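PDB 6WG5: ectonucleoside triphosphate diphosphohydrolase 4 from Homo sapiens, which belongs to the GDA1/CD39 nucleoside phosphatase family, whose members share the two-lobed fold of the actin-like ATPase clan. Local coordinates for residues F384-F387 / Y388-T391; T416-S419 / I420-E423. One frame throughout, in Å; residues are numbered along the deposited sequence.

Contacts 1 and 2 are both first turns of helices, and they follow in series along one chain. Contact 1 comes first, where strand 381-385 of a mixed six-stranded sheet runs into helix 386-392. Contact 2 follows at the start of helix 418-427, with helix 403-414 lying between them in sequence. Their centres are 22 Å apart and their nearest atoms about 12 Å apart, so they do not touch. Contact 1 is buried, about 13 Å from the chain centre, whereas contact 2 lies at the surface, about 33 Å out. Helix 436-456 is their common neighbour, since side chains of both pack on it. That helix thus connects the sheet-side junction to the outlying helix start.

Contact 1 (F384-F387 / Y388-T391)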
loop_
_atom_site.group_PDB
_atom_site.type_symbol
_atom_site.label_atom_id
_atom_site.label_comp_id
_atom_site.label_asym_id
_atom_site.label_seq_id
_atom_site.Cartn_x
_atom_site.Cartn_y
_atom_site.Cartn_z
ATOM N N PHE A 384 -3.606 -2.282 -6.669
ATOM C CA PHE A 384 -4.632 -2.159 -5.645
ATOM C C PHE A 384 -5.421 -0.870 -5.835
ATOM O O PHE A 384 -5.057 0.006 -6.623
ATOM C CB PHE A 384 -4.012 -2.198 -4.244
ATOM C CG PHE A 384 -3.362 -3.509 -3.909
ATOM C CD1 PHE A 384 -4.130 -4.604 -3.549
ATOM C CD2 PHE A 384 -1.985 -3.647 -3.951
ATOM C CE1 PHE A 384 -3.534 -5.814 -3.239
ATOM C CE2 PHE A 384 -1.387 -4.851 -3.643
ATOM C CZ PHE A 384 -2.163 -5.935 -3.287
ATOM N N SER A 385 -6.527 -0.775 -5.095
ATOM C CA SER A 385 -7.395 0.407 -5.074
ATOM C C SER A 385 -7.875 0.691 -6.494
ATOM O O SER A 385 -8.469 -0.209 -7.111
ATOM C CB SER A 385 -6.644 1.547 -4.386
ATOM O OG SER A 385 -6.465 1.268 -3.010
ATOM N N GLU A 386 -7.656 1.888 -7.044
ATOM C CA GLU A 386 -8.230 2.236 -8.340
ATOM C C GLU A 386 -7.810 1.267 -9.436
ATOM O O GLU A 386 -8.566 1.052 -10.390
ATOM C CB GLU A 386 -7.833 3.662 -8.721
ATOM C CG GLU A 386 -8.433 4.727 -7.823
ATOM C CD GLU A 386 -9.946 4.756 -7.887
ATOM O OE1 GLU A 386 -10.502 4.383 -8.943
ATOM O OE2 GLU A 386 -10.580 5.148 -6.882
ATOM N N PHE A 387 -6.615 0.679 -9.331
ATOM C CA PHE A 387 -6.200 -0.304 -10.326
ATOM C C PHE A 387 -7.190 -1.459 -10.410
ATOM O O PHE A 387 -7.373 -2.042 -11.485
ATOM C CB PHE A 387 -4.799 -0.823 -10.006
ATOM C CG PHE A 387 -3.710 0.168 -10.291
ATOM C CD1 PHE A 387 -3.285 0.392 -11.592
ATOM C CD2 PHE A 387 -3.109 0.878 -9.263
ATOM C CE1 PHE A 387 -2.283 1.309 -11.862
ATOM C CE2 PHE A 387 -2.108 1.794 -9.525
ATOM C CZ PHE A 387 -1.694 2.008 -10.827
ATOM N N TYR A 388 -7.841 -1.799 -9.299
ATOM C CA TYR A 388 -8.873 -2.826 -9.302
ATOM C C TYR A 388 -10.254 -2.250 -9.592
ATOM O O TYR A 388 -11.012 -2.824 -10.381
ATOM C CB TYR A 388 -8.888 -3.556 -7.958
ATOM C CG TYR A 388 -9.881 -4.691 -7.895
ATOM C CD1 TYR A 388 -9.592 -5.921 -8.468
ATOM C CD2 TYR A 388 -11.109 -4.534 -7.265
ATOM C CE1 TYR A 388 -10.496 -6.965 -8.413
ATOM C CE2 TYR A 388 -12.021 -5.572 -7.206
ATOM C CZ TYR A 388 -11.709 -6.785 -7.782
ATOM O OH TYR A 388 -12.611 -7.825 -7.730
ATOM N N TYR A 389 -10.596 -1.120 -8.969
ATOM C CA TYR A 389 -11.912 -0.527 -9.181
ATOM C C TYR A 389 -12.112 -0.128 -10.640
ATOM O O TYR A 389 -13.217 -0.258 -11.180
ATOM C CB TYR A 389 -12.090 0.686 -8.267
ATOM C CG TYR A 389 -11.956 0.377 -6.794
ATOM C CD1 TYR A 389 -12.461 -0.800 -6.260
ATOM C CD2 TYR A 389 -11.319 1.264 -5.936
ATOM C CE1 TYR A 389 -12.340 -1.084 -4.913
ATOM C CE2 TYR A 389 -11.193 0.987 -4.588
ATOM C CZ TYR A 389 -11.705 -0.187 -4.083
ATOM O OH TYR A 389 -11.582 -0.467 -2.742
ATOM N N CYS A 390 -11.057 0.355 -11.296
ATOM C CA CYS A 390 -11.171 0.807 -12.676
ATOM C C CYS A 390 -11.169 -0.337 -13.683
ATOM O O CYS A 390 -11.522 -0.111 -14.846
ATOM C CB CYS A 390 -10.037 1.777 -13.010
ATOM S SG CYS A 390 -10.179 3.391 -12.201
ATOM N N THR A 391 -10.779 -1.545 -13.277
ATOM C CA THR A 391 -10.845 -2.704 -14.159
ATOM C C THR A 391 -12.041 -3.599 -13.879
ATOM O O THR A 391 -12.509 -4.286 -14.791
ATOM C CB THR A 391 -9.566 -3.549 -14.049
ATOM O OG1 THR A 391 -9.355 -3.943 -12.687
ATOM C CG2 THR A 391 -8.355 -2.777 -14.551
#
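S385 and Y389 meet at a strand-to-helix junction of the actin-like fold, where strand 381-385 turns into helix 386-392. S385 holds the N-cap position, but its hydroxyl makes no capping bond. That OG instead bonds D224 on the neighbouring strand 221-225. The S385 carbonyl serves the new turn: S385 O accepts from Y389 N at 3.0 Å, a nearly straight bond of 167°. It also accepts from Y388 N, which comes from above the carbonyl plane with a more bent bond of 139°. Two N-H groups therefore grip one oxygen.

The tight side holds E386, F387, C390 and T391. C390 N bonds E386 O at 2.7 Å. The E386 chain bends at chi2, and this carries its carboxylate forward along the helix, toward C390. There E386 OE1 lies 3.4 Å from C390 SG. R438 of helix 436-456 forms a salt bridge with the same OE1, so the buried carboxylate has a positive partner. F387 is buried on the sheet side, against L223 and M225. T391 OG1 lies 3.0 Å from F387 O and 3.1 Å from Y388 O, and it is also hydrogen-bonded to the hydroxyl of T468.

The looser side carries Y388 and Y389, both partly exposed. Y388 has its CG anti to the backbone N, and the side chain packs on L470 and T468. The Y389 ring lies with one face over S385 O, which sits 3.4 Å above the ring plane and offset toward the rim. H433 stacks on the Y389 ring. The E386 side chain crosses Y389 at about a right angle, with carboxylate and ring planes 70° apart. Their approach is modest, E386 OE2 to Y389 CD2 at 4.1 Å.

Contact 2 (T416-S419 / I420-E423); sequences TKWS and ILRE
The first turn of helix 418-427 joins T416 to I420 and L421, at the surface of this GDA1/CD39-family protein. K417 occupies the N-cap position. Its carbonyl starts the helical ladder: L421 N bonds K417 O at 3.1 Å in a nearly straight line, 170°. R422 N to W418 O and E423 N to S419 O carry the ladder on.

Just before the helix, T416 turns its methyl toward the turn. At chi1 -57°, measured to OG1, the methyl CG2 falls anti to the backbone N, and T416 CG2 meets I420 CG2 at 3.6 Å. The same methyl reaches L421 CD2 at 3.7 Å. The two branched side chains of T416 and I420 cross at about a right angle. The T416 hydroxyl is used elsewhere, on the carbonyl of D412. K417 adds only its base to this apolar patch, CB to I420 CD1 at 4.0 Å, and its extended chain leads its amine away.

On another side of the turn, W418 and R422 lie side by side and point the same way. Their indole and guanidinium planes are 72° apart, so the two flat groups are not stacked. The R422 chain bends at chi2, and its NH1 forms a salt bridge with D426. W418 packs inward on P323, I326 and L439, which joins the turn to a loop and to helix 436-456. L421 is buried; its CD1 lies 4.3 Å from W418 CE3, and both side chains touch P323. The indole meets R422 through an aliphatic carbon, with W418 CZ2 4.1 Å from R422 CD.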
loop_
_atom_site.group_PDB
_atom_site.type_symbol
_atom_site.label_atom_id
_atom_site.label_comp_id
_atom_site.label_asym_id
_atom_site.label_seq_id
_atom_site.Cartn_x
_atom_site.Cartn_y
_atom_site.Cartn_z
ATOM N N THR A 416 -20.590 5.292 -24.294
ATOM C CA THR A 416 -21.976 4.921 -24.042
ATOM C C THR A 416 -22.719 6.103 -23.435
ATOM O O THR A 416 -22.226 6.736 -22.497
ATOM C CB THR A 416 -22.048 3.713 -23.105
ATOM O OG1 THR A 416 -21.320 2.619 -23.675
ATOM C CG2 THR A 416 -23.496 3.286 -22.873
ATOM N N LYS A 417 -23.904 6.396 -23.972
ATOM C CA LYS A 417 -24.707 7.502 -23.463
ATOM C C LYS A 417 -24.899 7.378 -21.959
ATOM O O LYS A 417 -25.101 6.283 -21.429
ATOM C CB LYS A 417 -26.073 7.536 -24.147
ATOM C CG LYS A 417 -26.042 7.842 -25.629
ATOM C CD LYS A 417 -27.460 7.893 -26.174
ATOM C CE LYS A 417 -27.529 7.471 -27.631
ATOM N NZ LYS A 417 -28.881 6.944 -27.971
ATOM N N TRP A 418 -24.848 8.522 -21.276
ATOM C CA TRP A 418 -25.015 8.535 -19.826
ATOM C C TRP A 418 -26.327 7.876 -19.411
ATOM O O TRP A 418 -26.380 7.167 -18.400
ATOM C CB TRP A 418 -24.949 9.973 -19.315
ATOM C CG TRP A 418 -25.177 10.110 -17.844
ATOM C CD1 TRP A 418 -26.204 10.767 -17.232
ATOM C CD2 TRP A 418 -24.360 9.578 -16.794
ATOM N NE1 TRP A 418 -26.077 10.678 -15.867
ATOM C CE2 TRP A 418 -24.953 9.953 -15.573
ATOM C CE3 TRP A 418 -23.186 8.819 -16.769
ATOM C CZ2 TRP A 418 -24.411 9.596 -14.338
ATOM C CZ3 TRP A 418 -22.649 8.466 -15.543
ATOM C CH2 TRP A 418 -23.262 8.856 -14.345
ATOM N N SER A 419 -27.395 8.094 -20.180
ATOM C CA SER A 419 -28.689 7.524 -19.818
ATOM C C SER A 419 -28.656 6.002 -19.875
ATOM O O SER A 419 -29.265 5.329 -19.036
ATOM C CB SER A 419 -29.778 8.073 -20.740
ATOM O OG SER A 419 -29.486 7.793 -22.096
ATOM N N ILE A 420 -27.953 5.440 -20.860
ATOM C CA ILE A 420 -27.818 3.989 -20.946
ATOM C C ILE A 420 -27.026 3.460 -19.756
ATOM O O ILE A 420 -27.449 2.517 -19.077
ATOM C CB ILE A 420 -27.167 3.594 -22.284
ATOM C CG1 ILE A 420 -28.069 4.017 -23.450
ATOM C CG2 ILE A 420 -26.893 2.092 -22.329
ATOM C CD1 ILE A 420 -27.420 3.882 -24.812
ATOM N N LEU A 421 -25.857 4.049 -19.494
ATOM C CA LEU A 421 -25.091 3.685 -18.307
ATOM C C LEU A 421 -25.948 3.808 -17.056
ATOM O O LEU A 421 -25.962 2.917 -16.199
ATOM C CB LEU A 421 -23.852 4.576 -18.186
ATOM C CG LEU A 421 -22.804 4.471 -19.293
ATOM C CD1 LEU A 421 -21.701 5.489 -19.056
ATOM C CD2 LEU A 421 -22.232 3.061 -19.362
ATOM N N ARG A 422 -26.675 4.919 -16.941
ATOM C CA ARG A 422 -27.518 5.143 -15.776
ATOM C C ARG A 422 -28.600 4.075 -15.666
ATOM O O ARG A 422 -28.892 3.584 -14.568
ATOM C CB ARG A 422 -28.137 6.537 -15.864
ATOM C CG ARG A 422 -28.794 7.015 -14.594
ATOM C CD ARG A 422 -27.775 7.342 -13.526
ATOM N NE ARG A 422 -28.426 7.930 -12.362
ATOM C CZ ARG A 422 -29.139 7.238 -11.479
ATOM N NH1 ARG A 422 -29.294 5.927 -11.627
ATOM N NH2 ARG A 422 -29.701 7.858 -10.450
ATOM N N GLU A 423 -29.206 3.699 -16.793
ATOM C CA GLU A 423 -30.240 2.669 -16.765
ATOM C C GLU A 423 -29.660 1.324 -16.349
ATOM O O GLU A 423 -30.272 0.590 -15.564
ATOM C CB GLU A 423 -30.905 2.560 -18.136
ATOM C CG GLU A 423 -32.204 1.776 -18.129
ATOM C CD GLU A 423 -32.491 1.113 -19.460
ATOM O OE1 GLU A 423 -32.678 -0.124 -19.481
ATOM O OE2 GLU A 423 -32.521 1.827 -20.486
#